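Local coordinates for uncharacterized protein (Agrobacterium tumefaciens, PDB 6N90) that probably acts as the toxin of a YoeB-type toxin-antitoxin system, an endonuclease that cleaves messenger RNA, at residues Leu3-Leu7 against Ser8-Asp12; Tyr13-Trp16 against Gln17-Ala21; Ile31-Ala34 against Lys35-Pro38. All coordinates share one frame; numbering follows the deposited sequence.

Contact 1: residues Leu3-Leu7 against Ser8-Asp12; sequences LVWTL and SSWDD
W10 turns the edge of its indole onto the face of W5, an edge-to-face pair whose planes stand at 72°. The atom that makes the approach is W10 CE3, which sits over the middle of the W5 ring system and comes within 3.6 Å of W5 CD2. W10 CG is anti to its own backbone N (chi1 -174°), which places the indole where CE3 can reach the W5 face. S9 takes the rim of the same ring: S9 OG lies near the W5 plane, 3.5 Å from W5 CE3. S9 OG also accepts a hydrogen bond from T6 N at 3.0 Å, a bent one with 141° at the hydrogen, and is hydrogen-bonded as well to V81 O on the neighbouring strand. In return T6 OG1 accepts from S9 N at 3.1 Å, and this bond is straighter. A water bridges T6 OG1 and S8 OG, while T6 O and L7 O accept from W10 N and D11 N to open the helical bonding. Beyond the pair, W5 meets W5 of the second subunit and W10 packs on L3 of that subunit, so the aromatic cluster reaches the dimer interface. The two reciprocal bonds between T6 and S9 define a capping box, with T6 as N-cap, where helix 7-19 follows strand 2-5, outermost in its own chain but continued antiparallel by a strand of the second subunit.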
loop_
_atom_site.group_PDB
_atom_site.type_symbol
_atom_site.label_atom_id
_atom_site.label_comp_id
_atom_site.label_asym_id
_atom_site.label_seq_id
_atom_site.Cartn_x
_atom_site.Cartn_y
_atom_site.Cartn_z
ATOM N N LEU A 3 3.228 -4.933 -2.284
ATOM C CA LEU A 3 3.197 -3.526 -2.628
ATOM C C LEU A 3 3.718 -2.764 -1.417
ATOM O O LEU A 3 3.152 -2.858 -0.342
ATOM C CB LEU A 3 1.766 -3.084 -3.003
ATOM C CG LEU A 3 1.557 -1.603 -3.268
ATOM C CD1 LEU A 3 2.365 -1.148 -4.435
ATOM C CD2 LEU A 3 0.067 -1.371 -3.569
ATOM N N VAL A 4 4.825 -2.047 -1.581
ATOM C CA VAL A 4 5.473 -1.334 -0.480
ATOM C C VAL A 4 5.441 0.188 -0.651
ATOM O O VAL A 4 5.886 0.720 -1.657
ATOM C CB VAL A 4 6.949 -1.779 -0.322
ATOM C CG1 VAL A 4 7.535 -1.099 0.885
ATOM C CG2 VAL A 4 7.023 -3.298 -0.221
ATOM N N TRP A 5 4.873 0.884 0.333
ATOM C CA TRP A 5 4.900 2.342 0.358
ATOM C C TRP A 5 5.854 2.867 1.414
ATOM O O TRP A 5 5.987 2.299 2.480
ATOM C CB TRP A 5 3.527 2.913 0.690
ATOM C CG TRP A 5 2.437 2.426 -0.174
ATOM C CD1 TRP A 5 1.761 1.236 -0.060
ATOM C CD2 TRP A 5 1.839 3.130 -1.260
ATOM N NE1 TRP A 5 0.778 1.162 -1.023
ATOM C CE2 TRP A 5 0.816 2.308 -1.781
ATOM C CE3 TRP A 5 2.078 4.369 -1.867
ATOM C CZ2 TRP A 5 0.024 2.696 -2.865
ATOM C CZ3 TRP A 5 1.282 4.749 -2.940
ATOM C CH2 TRP A 5 0.283 3.905 -3.439
ATOM N N THR A 6 6.428 4.024 1.152
ATOM C CA THR A 6 7.156 4.746 2.188
ATOM C C THR A 6 6.229 5.661 2.976
ATOM O O THR A 6 5.049 5.795 2.641
ATOM C CB THR A 6 8.282 5.572 1.575
ATOM O OG1 THR A 6 7.720 6.552 0.696
ATOM C CG2 THR A 6 9.212 4.651 0.785
ATOM N N LEU A 7 6.762 6.280 4.025
ATOM C CA LEU A 7 6.008 7.289 4.772
ATOM C C LEU A 7 5.508 8.366 3.824
ATOM O O LEU A 7 4.320 8.705 3.821
ATOM C CB LEU A 7 6.865 7.917 5.876
ATOM C CG LEU A 7 7.088 7.086 7.143
ATOM C CD1 LEU A 7 7.982 7.833 8.125
ATOM C CD2 LEU A 7 5.752 6.714 7.794
ATOM N N SER A 8 6.406 8.891 2.992
ATOM C CA SER A 8 6.023 10.010 2.136
ATOM C C SER A 8 5.120 9.611 0.962
ATOM O O SER A 8 4.208 10.369 0.605
ATOM C CB SER A 8 7.273 10.735 1.605
ATOM O OG SER A 8 8.041 9.900 0.777
ATOM N N SER A 9 5.343 8.444 0.358
ATOM C CA SER A 9 4.510 8.090 -0.786
ATOM C C SER A 9 3.085 7.748 -0.307
ATOM O O SER A 9 2.098 8.086 -0.977
ATOM C CB SER A 9 5.123 6.944 -1.623
ATOM O OG SER A 9 5.146 5.692 -0.954
ATOM N N TRP A 10 2.961 7.126 0.861
ATOM C CA TRP A 10 1.613 6.856 1.389
ATOM C C TRP A 10 0.902 8.157 1.764
ATOM O O TRP A 10 -0.305 8.320 1.523
ATOM C CB TRP A 10 1.669 5.915 2.599
ATOM C CG TRP A 10 0.281 5.512 3.078
ATOM C CD1 TRP A 10 -0.333 5.894 4.259
ATOM C CD2 TRP A 10 -0.674 4.686 2.381
ATOM N NE1 TRP A 10 -1.606 5.347 4.325
ATOM C CE2 TRP A 10 -1.833 4.603 3.194
ATOM C CE3 TRP A 10 -0.658 3.997 1.160
ATOM C CZ2 TRP A 10 -2.948 3.852 2.826
ATOM C CZ3 TRP A 10 -1.775 3.256 0.790
ATOM C CH2 TRP A 10 -2.912 3.198 1.619
ATOM N N ASP A 11 1.650 9.104 2.317
ATOM C CA ASP A 11 1.070 10.407 2.650
ATOM C C ASP A 11 0.527 11.101 1.406
ATOM O O ASP A 11 -0.583 11.638 1.417
ATOM C CB ASP A 11 2.104 11.294 3.354
ATOM C CG ASP A 11 2.182 11.015 4.842
ATOM O OD1 ASP A 11 1.180 10.505 5.403
ATOM O OD2 ASP A 11 3.237 11.312 5.444
ATOM N N ASP A 12 1.293 11.078 0.320
ATOM C CA ASP A 12 0.788 11.690 -0.892
ATOM C C ASP A 12 -0.357 10.936 -1.534
ATOM O O ASP A 12 -1.232 11.556 -2.153
ATOM C CB ASP A 12 1.912 11.874 -1.879
ATOM C CG ASP A 12 2.787 13.059 -1.522
ATOM O OD1 ASP A 12 2.309 13.983 -0.805
ATOM O OD2 ASP A 12 3.952 13.055 -1.952
HETATM O O HOH W 1 9.657 7.835 -0.587
#

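Contact 2: residues Tyr13-Trp16 against Gln17-Ala21; sequences YEFW and QRTDA
Y13 and Q17 meet one helical turn apart on the close-packed side, Q17 NE2 lying 3.2 Å from Y13 CE2 with amide and ring planes 80° apart. The amide is spoken for across the dimer interface: NE2 bonds Y13 OH and OE1 bonds N28 ND2, both of the second subunit. Y13 OH also bonds N28 OD1 of its own chain. W16, like Y13, is buried; its CE3 rests 4.1 Å from D20 CB, and its NE1 bonds C84 O. The side of R18 and T19 is exposed and looser. T19 lies over one face of the partly exposed F15 ring, with T19 CG2 4.1 Å from the centroid in a CH-pi contact only 20° off the normal. Its chi1 of 66° turns OG1 back to the helix, where the hydroxyl donates to F15 O at 3.0 Å from above the carbonyl plane. R18 NE stays 4.3 Å from OE1 of the buried E14, which lies over the guanidinium face, so no N-H is aimed at it. At the helix end W16 O accepts from both T19 N and D20 N, the latter at 2.7 Å. The chemistry thus divides: Q17 and E14, the latter in a salt bridge to R32, commit their polar ends to the second subunit, W16 NE1 is satisfied within the chain, and T19 spends its hydroxyl on its own helix.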
loop_
_atom_site.group_PDB
_atom_site.type_symbol
_atom_site.label_atom_id
_atom_site.label_comp_id
_atom_site.label_asym_id
_atom_site.label_seq_id
_atom_site.Cartn_x
_atom_site.Cartn_y
_atom_site.Cartn_z
ATOM N N TYR A 13 -0.367 9.608 -1.390
ATOM C CA TYR A 13 -1.517 8.827 -1.869
ATOM C C TYR A 13 -2.760 9.199 -1.076
ATOM O O TYR A 13 -3.827 9.359 -1.650
ATOM C CB TYR A 13 -1.237 7.339 -1.736
ATOM C CG TYR A 13 -2.265 6.377 -2.320
ATOM C CD1 TYR A 13 -2.415 6.218 -3.699
ATOM C CD2 TYR A 13 -2.992 5.547 -1.475
ATOM C CE1 TYR A 13 -3.323 5.278 -4.218
ATOM C CE2 TYR A 13 -3.901 4.622 -1.973
ATOM C CZ TYR A 13 -4.074 4.498 -3.336
ATOM O OH TYR A 13 -4.973 3.560 -3.811
ATOM N N GLU A 14 -2.586 9.421 0.223
ATOM C CA GLU A 14 -3.686 9.840 1.076
ATOM C C GLU A 14 -4.155 11.217 0.607
ATOM O O GLU A 14 -5.355 11.473 0.511
ATOM C CB GLU A 14 -3.244 9.899 2.538
ATOM C CG GLU A 14 -3.332 8.569 3.268
ATOM C CD GLU A 14 -4.163 8.652 4.533
ATOM O OE1 GLU A 14 -5.052 9.526 4.606
ATOM O OE2 GLU A 14 -3.925 7.844 5.455
ATOM N N PHE A 15 -3.201 12.099 0.314
ATOM C CA PHE A 15 -3.522 13.439 -0.171
ATOM C C PHE A 15 -4.432 13.355 -1.388
ATOM O O PHE A 15 -5.430 14.088 -1.489
ATOM C CB PHE A 15 -2.243 14.207 -0.515
ATOM C CG PHE A 15 -2.498 15.502 -1.229
ATOM C CD1 PHE A 15 -2.760 16.651 -0.511
ATOM C CD2 PHE A 15 -2.471 15.569 -2.619
ATOM C CE1 PHE A 15 -2.994 17.880 -1.174
ATOM C CE2 PHE A 15 -2.704 16.790 -3.284
ATOM C CZ PHE A 15 -2.962 17.943 -2.549
ATOM N N TRP A 16 -4.129 12.420 -2.296
ATOM C CA TRP A 16 -4.962 12.296 -3.474
ATOM C C TRP A 16 -6.366 11.808 -3.087
ATOM O O TRP A 16 -7.371 12.274 -3.648
ATOM C CB TRP A 16 -4.323 11.368 -4.506
ATOM C CG TRP A 16 -3.091 11.978 -5.191
ATOM C CD1 TRP A 16 -1.853 11.425 -5.281
ATOM C CD2 TRP A 16 -3.024 13.231 -5.884
ATOM N NE1 TRP A 16 -1.009 12.259 -5.981
ATOM C CE2 TRP A 16 -1.702 13.376 -6.360
ATOM C CE3 TRP A 16 -3.946 14.248 -6.143
ATOM C CZ2 TRP A 16 -1.283 14.499 -7.082
ATOM C CZ3 TRP A 16 -3.529 15.362 -6.853
ATOM C CH2 TRP A 16 -2.205 15.473 -7.324
ATOM N N GLN A 17 -6.425 10.894 -2.115
ATOM C CA GLN A 17 -7.706 10.391 -1.615
ATOM C C GLN A 17 -8.557 11.546 -1.094
ATOM O O GLN A 17 -9.774 11.519 -1.231
ATOM C CB GLN A 17 -7.510 9.356 -0.509
ATOM C CG GLN A 17 -6.844 8.086 -1.007
ATOM C CD GLN A 17 -7.009 6.935 -0.037
ATOM O OE1 GLN A 17 -7.891 6.949 0.831
ATOM N NE2 GLN A 17 -6.216 5.919 -0.215
ATOM N N ARG A 18 -7.894 12.539 -0.501
ATOM C CA ARG A 18 -8.584 13.681 0.112
ATOM C C ARG A 18 -8.956 14.774 -0.885
ATOM O O ARG A 18 -9.798 15.613 -0.577
ATOM C CB ARG A 18 -7.728 14.316 1.214
ATOM C CG ARG A 18 -7.642 13.539 2.487
ATOM C CD ARG A 18 -6.573 14.131 3.367
ATOM N NE ARG A 18 -6.566 13.544 4.700
ATOM C CZ ARG A 18 -5.614 13.756 5.598
ATOM N NH1 ARG A 18 -4.584 14.532 5.295
ATOM N NH2 ARG A 18 -5.687 13.185 6.793
ATOM N N THR A 19 -8.329 14.781 -2.061
ATOM C CA THR A 19 -8.494 15.925 -2.971
ATOM C C THR A 19 -8.858 15.591 -4.413
ATOM O O THR A 19 -9.509 16.390 -5.072
ATOM C CB THR A 19 -7.218 16.787 -3.020
ATOM O OG1 THR A 19 -6.155 16.021 -3.616
ATOM C CG2 THR A 19 -6.818 17.249 -1.612
ATOM N N ASP A 20 -8.409 14.454 -4.936
ATOM C CA ASP A 20 -8.770 14.080 -6.308
ATOM C C ASP A 20 -8.787 12.565 -6.538
ATOM O O ASP A 20 -7.756 11.951 -6.832
ATOM C CB ASP A 20 -7.827 14.738 -7.313
ATOM C CG ASP A 20 -8.427 14.806 -8.706
ATOM O OD1 ASP A 20 -9.523 14.228 -8.904
ATOM O OD2 ASP A 20 -7.814 15.428 -9.597
ATOM N N ALA A 21 -9.969 11.967 -6.443
ATOM C CA ALA A 21 -10.094 10.519 -6.561
ATOM C C ALA A 21 -9.706 9.999 -7.946
ATOM O O ALA A 21 -9.387 8.816 -8.105
ATOM C CB ALA A 21 -11.508 10.081 -6.212
#

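Contact 3: residues Ile31-Ala34 against Lys35-Pro38; sequences IRNA and KRTP
Apolar contact across this last turn of helix 21-36 is carried by I31 and K35, where I31 CG2 touches K35 CD at 3.7 Å. The lysine chain bends at chi3, and its methylenes pass beside I31 O, while I31 itself packs on L3, W5 and F66. Among the charged and amide groups, R32 and R36 lie side by side and point the same way, with guanidinium planes 72° apart. R32 meets the R36 guanidinium with its methylenes, R32 CG lying 3.6 Å from R36 NH1. R32 O sits over one face of the R36 guanidinium. At the edge of that group comes N33, its amide plane 84° from the guanidinium; N33 ND2 and R36 NH2, 3.2 Å apart, are both donors and do not bond. N33 ND2 donates instead to D29 O. R32 has acidic partners too, in salt bridges to D29 and to E14 of the second subunit.

Helix 21-36 ends here, T37 being the first residue whose backbone angles leave the helical range, and A34 and P38 pack there on Y68 and V70 of strand 64-73. Among the backbone bonds, K35 N to I31 O is regular at 2.9 Å, whereas R36 N to R32 O is weak. The closing bond is better aligned: T37 N reaches N33 O at 2.8 Å with 171° at the hydrogen. P38 has no N-H to continue the series, and A34 O instead receives a CA-H...O contact from P38 CA at 3.2 Å. T37 OG1 is hydrogen-bonded to A40 O, three residues on in the same chain.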
loop_
_atom_site.group_PDB
_atom_site.type_symbol
_atom_site.label_atom_id
_atom_site.label_comp_id
_atom_site.label_asym_id
_atom_site.label_seq_id
_atom_site.Cartn_x
_atom_site.Cartn_y
_atom_site.Cartn_z
ATOM N N ILE A 31 -0.117 1.008 -10.726
ATOM C CA ILE A 31 0.303 -0.096 -9.858
ATOM C C ILE A 31 -0.022 -1.464 -10.484
ATOM O O ILE A 31 0.880 -2.337 -10.638
ATOM C CB ILE A 31 -0.359 0.028 -8.464
ATOM C CG1 ILE A 31 0.202 1.239 -7.722
ATOM C CG2 ILE A 31 -0.177 -1.266 -7.623
ATOM C CD1 ILE A 31 -0.452 1.535 -6.413
ATOM N N ARG A 32 -1.293 -1.640 -10.847
ATOM C CA ARG A 32 -1.768 -2.861 -11.494
ATOM C C ARG A 32 -0.871 -3.191 -12.698
ATOM O O ARG A 32 -0.426 -4.328 -12.865
ATOM C CB ARG A 32 -3.233 -2.697 -11.932
ATOM C CG ARG A 32 -3.986 -3.994 -12.253
ATOM C CD ARG A 32 -5.490 -3.666 -12.517
ATOM N NE ARG A 32 -6.026 -2.804 -11.455
ATOM C CZ ARG A 32 -6.599 -1.612 -11.637
ATOM N NH1 ARG A 32 -6.760 -1.111 -12.858
ATOM N NH2 ARG A 32 -7.057 -0.916 -10.599
ATOM N N ASN A 33 -0.564 -2.175 -13.503
ATOM C CA ASN A 33 0.184 -2.393 -14.741
ATOM C C ASN A 33 1.651 -2.723 -14.462
ATOM O O ASN A 33 2.218 -3.640 -15.072
ATOM C CB ASN A 33 0.080 -1.165 -15.654
ATOM C CG ASN A 33 -1.143 -1.203 -16.575
ATOM O OD1 ASN A 33 -1.031 -1.561 -17.749
ATOM N ND2 ASN A 33 -2.311 -0.820 -16.050
ATOM N N ALA A 34 2.254 -2.001 -13.519
ATOM C CA ALA A 34 3.672 -2.196 -13.201
ATOM C C ALA A 34 3.922 -3.540 -12.517
ATOM O O ALA A 34 5.015 -4.106 -12.618
ATOM C CB ALA A 34 4.182 -1.049 -12.331
ATOM N N LYS A 35 2.923 -4.038 -11.786
ATOM C CA LYS A 35 3.048 -5.354 -11.172
ATOM C C LYS A 35 3.051 -6.427 -12.264
ATOM O O LYS A 35 3.778 -7.412 -12.152
ATOM C CB LYS A 35 1.931 -5.599 -10.156
ATOM C CG LYS A 35 2.220 -4.976 -8.808
ATOM C CD LYS A 35 0.939 -4.749 -7.979
ATOM C CE LYS A 35 0.025 -5.935 -8.018
ATOM N NZ LYS A 35 -1.327 -5.623 -7.393
ATOM N N ARG A 36 2.280 -6.210 -13.331
ATOM C CA ARG A 36 2.226 -7.142 -14.466
ATOM C C ARG A 36 3.452 -7.034 -15.387
ATOM O O ARG A 36 4.151 -8.019 -15.643
ATOM C CB ARG A 36 0.956 -6.912 -15.294
ATOM C CG ARG A 36 -0.306 -7.489 -14.694
ATOM C CD ARG A 36 -1.502 -7.230 -15.604
ATOM N NE ARG A 36 -1.750 -5.797 -15.764
ATOM C CZ ARG A 36 -2.934 -5.210 -15.607
ATOM N NH1 ARG A 36 -4.003 -5.928 -15.284
ATOM N NH2 ARG A 36 -3.047 -3.898 -15.772
ATOM N N THR A 37 3.674 -5.828 -15.899
ATOM C CA THR A 37 4.758 -5.542 -16.821
ATOM C C THR A 37 5.569 -4.354 -16.302
ATOM O O THR A 37 5.328 -3.235 -16.706
ATOM C CB THR A 37 4.216 -5.223 -18.235
ATOM O OG1 THR A 37 3.245 -4.165 -18.160
ATOM C CG2 THR A 37 3.538 -6.445 -18.829
ATOM N N PRO A 38 6.541 -4.597 -15.416
ATOM C CA PRO A 38 7.279 -3.491 -14.778
ATOM C C PRO A 38 7.880 -2.474 -15.746
ATOM O O PRO A 38 7.946 -1.296 -15.421
ATOM C CB PRO A 38 8.388 -4.209 -14.015
ATOM C CG PRO A 38 7.843 -5.537 -13.743
ATOM C CD PRO A 38 6.939 -5.903 -14.879
#

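In the fold
The three contacts follow one another along the chain. Contact 2 lies farthest out, its centre about 15 Å from the chain centre, against about 10 and 9 Å for contacts 1 and 3, which lie on opposite sides of it. Contacts 1 and 2 share helix 7-19, at its start and its end; contact 3 closes helix 21-36. W5 ties them together: its CH2 lies 3.6 Å from Y13 CD1 and its CZ2 3.8 Å from I31 CD1. Contacts 2 and 3 do not touch, their nearest atoms being about 5 Å apart. Chemistry follows place: T-shaped indoles and a hydroxyl cap where strand meets helix, an interface amide (Q17) with aromatic rings in 13-21, arginine and lysine chains in 31-38. All reach the second subunit.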